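Cellulosomal-scaffolding protein A (Clostridium thermocellum, PDB 4B9F) probably anchors the cellulosome to crystalline cellulose through this family 3a carbohydrate-binding module, a calcium-containing beta sandwich within the scaffolding protein. Local coordinates at residues A31-L34 and S35-T38; N68-T71 and S72-K75; F113-N116 and D117-Y121. All blocks are in the same frame, centred on the assembly; numbering follows the deposited sequence. Where two conformers were deposited one is given.

Interaction 1 of 3, residues A31-L34 and S35-T38; sequences AIDL and SKLT
D33 and S35 face each other across the short 3-10 turn that carries the chain from strand 32-33 into strand 37-43, and they are a worked example of one carboxylate ordering a bend. The carboxylate of D33 swings away from its own backbone N and settles beside the carbonyl carbon (chi1 -177°), which brings it over the turn. Followed outward, CB of D33 first meets CG of K36 at 3.9 Å, a loose apolar touch. CG of D33 comes near both OG of S35 and CG of K36, and there the chain branches. OD1 takes both polar groups of one residue: N of S35 donates to OD1 of D33 at 3.0 Å, and OG of S35 donates to the same OD1 at 2.7 Å. The two donors rise over the same face of the carboxylate, each about 40° out of its plane. The N-H...O bond from N of S35 is bent, 138° at the hydrogen, consistent with an Asx turn. The other oxygen, OD2 of D33, has OG of S35 at 3.2 Å and CG of K36 at 3.6 Å, the latter in a lysine chain that bends at its second torsion. NZ of K36 stays 5.0 Å from OD2 of D33, too far for a salt bridge, though the opposite charges may attract weakly.

Two backbone bonds close the turn: N of K36 reaches O of D33 at 3.0 Å, and N of L37 reaches O of L34. On the buried side, L34 and L37 run side by side, their CD2 methyls 3.6 Å apart, and both rest on F96 of strand 88-96.

Chemically, the turn has a polar side and an apolar one. Two donors on OD1 of D33, with a lysine close by, would be expected to stabilise the charged carboxylate and to limit its rotation.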
# COMPACT_ATOMS: atom_id res chain seq x y z
N ALA A 31 -6.71 -20.16 0.00
CA ALA A 31 -7.07 -18.84 -0.50
C ALA A 31 -7.22 -17.80 0.61
O ALA A 31 -7.54 -18.14 1.75
CB ALA A 31 -8.34 -18.93 -1.34
N ILE A 32 -6.97 -16.55 0.25
CA ILE A 32 -7.13 -15.41 1.13
C ILE A 32 -8.24 -14.51 0.58
O ILE A 32 -8.30 -14.23 -0.62
CB ILE A 32 -5.82 -14.60 1.22
CG1 ILE A 32 -4.74 -15.40 1.95
CG2 ILE A 32 -6.05 -13.26 1.90
CD1 ILE A 32 -3.37 -14.77 1.89
N ASP A 33 -9.14 -14.09 1.46
CA ASP A 33 -10.23 -13.19 1.13
C ASP A 33 -9.70 -11.76 1.13
O ASP A 33 -9.39 -11.21 2.18
CB ASP A 33 -11.33 -13.34 2.20
CG ASP A 33 -12.55 -12.50 1.92
OD1 ASP A 33 -12.52 -11.62 1.04
OD2 ASP A 33 -13.57 -12.71 2.62
N LEU A 34 -9.58 -11.16 -0.06
CA LEU A 34 -9.03 -9.80 -0.16
C LEU A 34 -9.88 -8.75 0.55
O LEU A 34 -9.36 -7.72 0.95
CB LEU A 34 -8.83 -9.40 -1.62
CG LEU A 34 -7.61 -10.00 -2.30
CD1 LEU A 34 -7.53 -9.49 -3.74
CD2 LEU A 34 -6.33 -9.65 -1.55
N SER A 35 -11.17 -9.01 0.69
CA SER A 35 -12.04 -8.06 1.39
C SER A 35 -11.64 -7.92 2.86
O SER A 35 -12.09 -6.99 3.53
CB SER A 35 -13.52 -8.44 1.25
OG SER A 35 -13.86 -9.54 2.07
N LYS A 36 -10.81 -8.84 3.34
CA LYS A 36 -10.32 -8.79 4.72
C LYS A 36 -8.87 -8.30 4.83
O LYS A 36 -8.36 -8.15 5.93
CB LYS A 36 -10.40 -10.18 5.36
CG LYS A 36 -11.73 -10.88 5.18
CD LYS A 36 -12.84 -10.19 5.96
CE LYS A 36 -14.10 -11.05 5.97
NZ LYS A 36 -15.22 -10.39 6.69
N LEU A 37 -8.22 -8.05 3.69
CA LEU A 37 -6.81 -7.67 3.69
C LEU A 37 -6.64 -6.16 3.71
O LEU A 37 -7.26 -5.45 2.92
CB LEU A 37 -6.10 -8.23 2.46
CG LEU A 37 -4.60 -7.92 2.36
CD1 LEU A 37 -3.81 -8.59 3.48
CD2 LEU A 37 -4.07 -8.36 1.00
N THR A 38 -5.80 -5.66 4.61
CA THR A 38 -5.45 -4.25 4.58
C THR A 38 -3.93 -4.08 4.58
O THR A 38 -3.21 -4.94 5.12
CB THR A 38 -6.06 -3.46 5.76
OG1 THR A 38 -5.67 -4.08 6.98
CG2 THR A 38 -7.58 -3.42 5.65
O HOH W 1 -9.87 -5.08 2.52

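Interaction 2 of 3, residues N68-T71 and S72-K75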
# COMPACT_ATOMS: atom_id res chain seq x y z
N ASN A 68 -6.51 -10.54 -13.93
CA ASN A 68 -7.80 -10.00 -13.55
C ASN A 68 -7.64 -8.58 -13.02
O ASN A 68 -7.17 -8.39 -11.90
CB ASN A 68 -8.43 -10.89 -12.49
CG ASN A 68 -9.81 -10.46 -12.12
OD1 ASN A 68 -10.48 -9.74 -12.87
ND2 ASN A 68 -10.28 -10.91 -10.96
N GLY A 69 -8.01 -7.60 -13.83
CA GLY A 69 -7.90 -6.21 -13.45
C GLY A 69 -8.89 -5.86 -12.35
O GLY A 69 -10.08 -6.17 -12.48
N ILE A 70 -8.41 -5.24 -11.28
CA ILE A 70 -9.25 -4.93 -10.13
C ILE A 70 -9.04 -3.49 -9.63
O ILE A 70 -9.30 -3.19 -8.47
CB ILE A 70 -9.02 -5.91 -8.95
CG1 ILE A 70 -7.58 -5.84 -8.43
CG2 ILE A 70 -9.38 -7.34 -9.36
CD1 ILE A 70 -7.49 -6.10 -6.95
N THR A 71 -8.59 -2.62 -10.52
CA THR A 71 -8.22 -1.26 -10.13
C THR A 71 -9.27 -0.53 -9.30
O THR A 71 -8.95 0.08 -8.27
CB THR A 71 -7.84 -0.42 -11.36
OG1 THR A 71 -6.80 -1.10 -12.06
CG2 THR A 71 -7.34 0.95 -10.94
N SER A 72 -10.52 -0.60 -9.74
CA SER A 72 -11.60 0.11 -9.07
C SER A 72 -12.12 -0.58 -7.81
O SER A 72 -13.07 -0.11 -7.18
CB SER A 72 -12.75 0.37 -10.06
OG SER A 72 -12.29 1.15 -11.14
N ASN A 73 -11.48 -1.69 -7.44
CA ASN A 73 -11.81 -2.38 -6.19
C ASN A 73 -10.87 -1.99 -5.04
O ASN A 73 -11.05 -2.44 -3.90
CB ASN A 73 -11.75 -3.90 -6.35
CG ASN A 73 -12.77 -4.42 -7.33
OD1 ASN A 73 -13.71 -3.71 -7.71
ND2 ASN A 73 -12.59 -5.67 -7.73
N VAL A 74 -9.87 -1.18 -5.35
CA VAL A 74 -8.85 -0.80 -4.37
C VAL A 74 -9.19 0.54 -3.73
O VAL A 74 -9.24 1.58 -4.40
CB VAL A 74 -7.46 -0.75 -5.02
CG1 VAL A 74 -6.40 -0.39 -3.98
CG2 VAL A 74 -7.13 -2.08 -5.68
N LYS A 75 -9.43 0.50 -2.42
CA LYS A 75 -9.83 1.67 -1.66
C LYS A 75 -8.68 2.18 -0.81
O LYS A 75 -7.85 1.39 -0.33
CB LYS A 75 -10.99 1.32 -0.73
CG LYS A 75 -12.24 0.81 -1.42
CD LYS A 75 -13.33 0.46 -0.41
CE LYS A 75 -12.99 -0.80 0.37
NZ LYS A 75 -14.08 -1.15 1.32
O HOH W 2 -8.89 2.58 -6.92
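I70 and N73 meet across a 3-10 turn between two edge strands of the jelly-roll beta sandwich: strand 67-69 borders one sheet and strand 74-85 the other. The first shell is mostly backbone. N of N73 donates to O of I70 at 2.8 Å, and N of V74 makes a weak, longer bond of 3.3 Å to O of T71. Each spans three residues, the signature of a 3-10 bend.

Side chains then close round this frame. The carboxamide of N73 folds back beside its own backbone N (chi1 -63°), placing ND2 at 3.8 Å from CB of I70; the two side chains cross at about a right angle. Farther in, CD1 of I70 and CG2 of V74 approach to 4.2 Å, a light touch between two residues that share the same core.

What positions them lies one shell out. I70 packs on A58 and I60 of strand 51-61 and on V107, while V74 reaches across to I94 and F96 of strand 88-96 as well as to C55 and I109, so I70 and V74 root the bend in the core. OG1 of T71 is taken by the backbone N of A58. N73 is tied by its backbone to T97.

A bound water bridges two carbonyls of the turn, donating one hydrogen to O of T71 at 2.8 Å and the other to O of V74 at 2.7 Å.

Interaction 3 of 3, residues F113-N116 and D117-Y121; sequences FAKN and DWSNY
A type I beta turn, K115 to W118, ends strand 106-115 here, and an Asx turn at D117 overlaps its second half, a compact example of two turns sharing residues. N of W118 closes the first turn on O of K115 at 2.9 Å. D117 makes the second: its OD1 accepts N of S119 at 3.1 Å and OG of S119 at 2.8 Å. Both come from one face of the carboxylate, the hydroxyl on the syn side and only moderately out of the plane, the amide steeply above it.

With CG beside the backbone N (chi1 -66°), K115 runs extended beyond CG. Its CE lies 3.6 Å from CE1 of Y121, and NZ of K115 continues to O of N120 at 3.2 Å, while V45 and G47 offer it further carbonyls. One water links NZ of K115 to OG of S119; another joins N of K115 to O of S119.

Two aromatic contacts complete the loop. CB of A114 sits over the face of the W118 six-membered ring, 3.8 Å from its centroid and 21° off the normal, a CH-pi contact. Separately, F113 turns its edge toward the face of Y121 in an offset edge-to-face pair, planes at 84° and centroids 5.7 Å apart. OH of Y121 lies in the plane of the F113 ring at its edge.

Around the loop, the Y121 hydroxyl is hydrogen-bonded to OE1 of Q51 in strand 51-61, K49 forms a salt bridge with D117, and W118 touches W54. F113 meets F78 of strand 74-85 and Y43 of strand 37-43, and Y121 opens strand 121-122, where T122 is a calcium ligand.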
# COMPACT_ATOMS: atom_id res chain seq x y z
N PHE A 113 -1.45 9.07 -3.90
CA PHE A 113 -2.24 10.00 -3.09
C PHE A 113 -1.65 11.40 -3.08
O PHE A 113 -0.46 11.60 -3.33
CB PHE A 113 -2.55 9.45 -1.69
CG PHE A 113 -1.36 9.28 -0.78
CD1 PHE A 113 -0.95 10.32 0.04
CD2 PHE A 113 -0.72 8.05 -0.67
CE1 PHE A 113 0.10 10.15 0.94
CE2 PHE A 113 0.33 7.88 0.22
CZ PHE A 113 0.74 8.93 1.02
N ALA A 114 -2.52 12.37 -2.79
CA ALA A 114 -2.13 13.76 -2.78
C ALA A 114 -3.00 14.53 -1.82
O ALA A 114 -4.11 14.10 -1.47
CB ALA A 114 -2.28 14.35 -4.17
N LYS A 115 -2.51 15.70 -1.41
CA LYS A 115 -3.33 16.64 -0.66
C LYS A 115 -4.30 17.31 -1.62
O LYS A 115 -3.99 17.50 -2.80
CB LYS A 115 -2.45 17.67 0.02
CG LYS A 115 -1.57 17.07 1.09
CD LYS A 115 -0.55 18.07 1.58
CE LYS A 115 0.24 17.49 2.72
NZ LYS A 115 1.27 18.42 3.25
N ASN A 116 -5.48 17.68 -1.13
CA ASN A 116 -6.49 18.20 -2.03
C ASN A 116 -6.11 19.56 -2.63
O ASN A 116 -6.66 19.96 -3.66
CB ASN A 116 -7.87 18.21 -1.36
CG ASN A 116 -8.41 16.79 -1.13
OD1 ASN A 116 -7.75 15.80 -1.44
ND2 ASN A 116 -9.61 16.70 -0.56
N ASP A 117 -5.16 20.25 -2.01
CA ASP A 117 -4.65 21.51 -2.54
C ASP A 117 -3.34 21.33 -3.31
O ASP A 117 -2.73 22.31 -3.75
CB ASP A 117 -4.51 22.56 -1.42
CG ASP A 117 -3.37 22.25 -0.46
OD1 ASP A 117 -2.86 21.12 -0.47
OD2 ASP A 117 -3.01 23.15 0.33
N TRP A 118 -2.92 20.08 -3.47
CA TRP A 118 -1.73 19.74 -4.26
C TRP A 118 -0.44 20.34 -3.70
O TRP A 118 0.54 20.52 -4.43
CB TRP A 118 -1.95 20.03 -5.76
CG TRP A 118 -2.98 19.09 -6.29
CD1 TRP A 118 -4.33 19.30 -6.36
CD2 TRP A 118 -2.76 17.75 -6.75
NE1 TRP A 118 -4.96 18.18 -6.84
CE2 TRP A 118 -4.02 17.21 -7.09
CE3 TRP A 118 -1.63 16.95 -6.90
CZ2 TRP A 118 -4.17 15.92 -7.58
CZ3 TRP A 118 -1.78 15.66 -7.39
CH2 TRP A 118 -3.04 15.16 -7.72
N SER A 119 -0.43 20.61 -2.40
CA SER A 119 0.76 21.11 -1.72
C SER A 119 1.77 19.98 -1.46
O SER A 119 1.47 18.80 -1.64
CB SER A 119 0.41 21.86 -0.43
OG SER A 119 -0.26 21.04 0.50
N ASN A 120 2.97 20.35 -1.06
CA ASN A 120 4.07 19.39 -1.04
C ASN A 120 4.17 18.51 0.19
O ASN A 120 3.77 18.89 1.29
CB ASN A 120 5.40 20.11 -1.25
CG ASN A 120 5.59 20.59 -2.68
OD1 ASN A 120 5.00 20.04 -3.61
ND2 ASN A 120 6.41 21.61 -2.86
N TYR A 121 4.70 17.31 -0.05
CA TYR A 121 5.18 16.41 0.97
C TYR A 121 6.71 16.36 0.92
O TYR A 121 7.32 16.67 -0.11
CB TYR A 121 4.74 14.98 0.67
CG TYR A 121 3.27 14.67 0.71
CD1 TYR A 121 2.60 14.47 1.92
CD2 TYR A 121 2.56 14.50 -0.48
CE1 TYR A 121 1.25 14.12 1.94
CE2 TYR A 121 1.22 14.17 -0.46
CZ TYR A 121 0.57 13.97 0.74
OH TYR A 121 -0.76 13.62 0.74
O HOH W 3 -0.39 17.07 -2.65
O HOH W 4 0.60 21.05 3.29

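Overall arrangement
Interactions 1 and 2 are both 3-10 turns that lead into strands of the same sheet, 37-43 and 74-85, their centres about 13 Å apart without touching; F96 of strand 88-96 packs against residues of both. Interaction 3 lies at the other end of the sandwich from interaction 1, about 29 Å between centres, on strand 106-115 of the sheet that also holds strand 67-69. Buried residues root each: L34 and L37, I70 and V74, then F113, A114, K115 and Y121, whereas K36, S72 and N116 to W118 are exposed. An aspartate oxygen takes N and OG of a serine two residues on in interactions 1 and 3, but not in 2; interaction 3 alone adds aromatic rings.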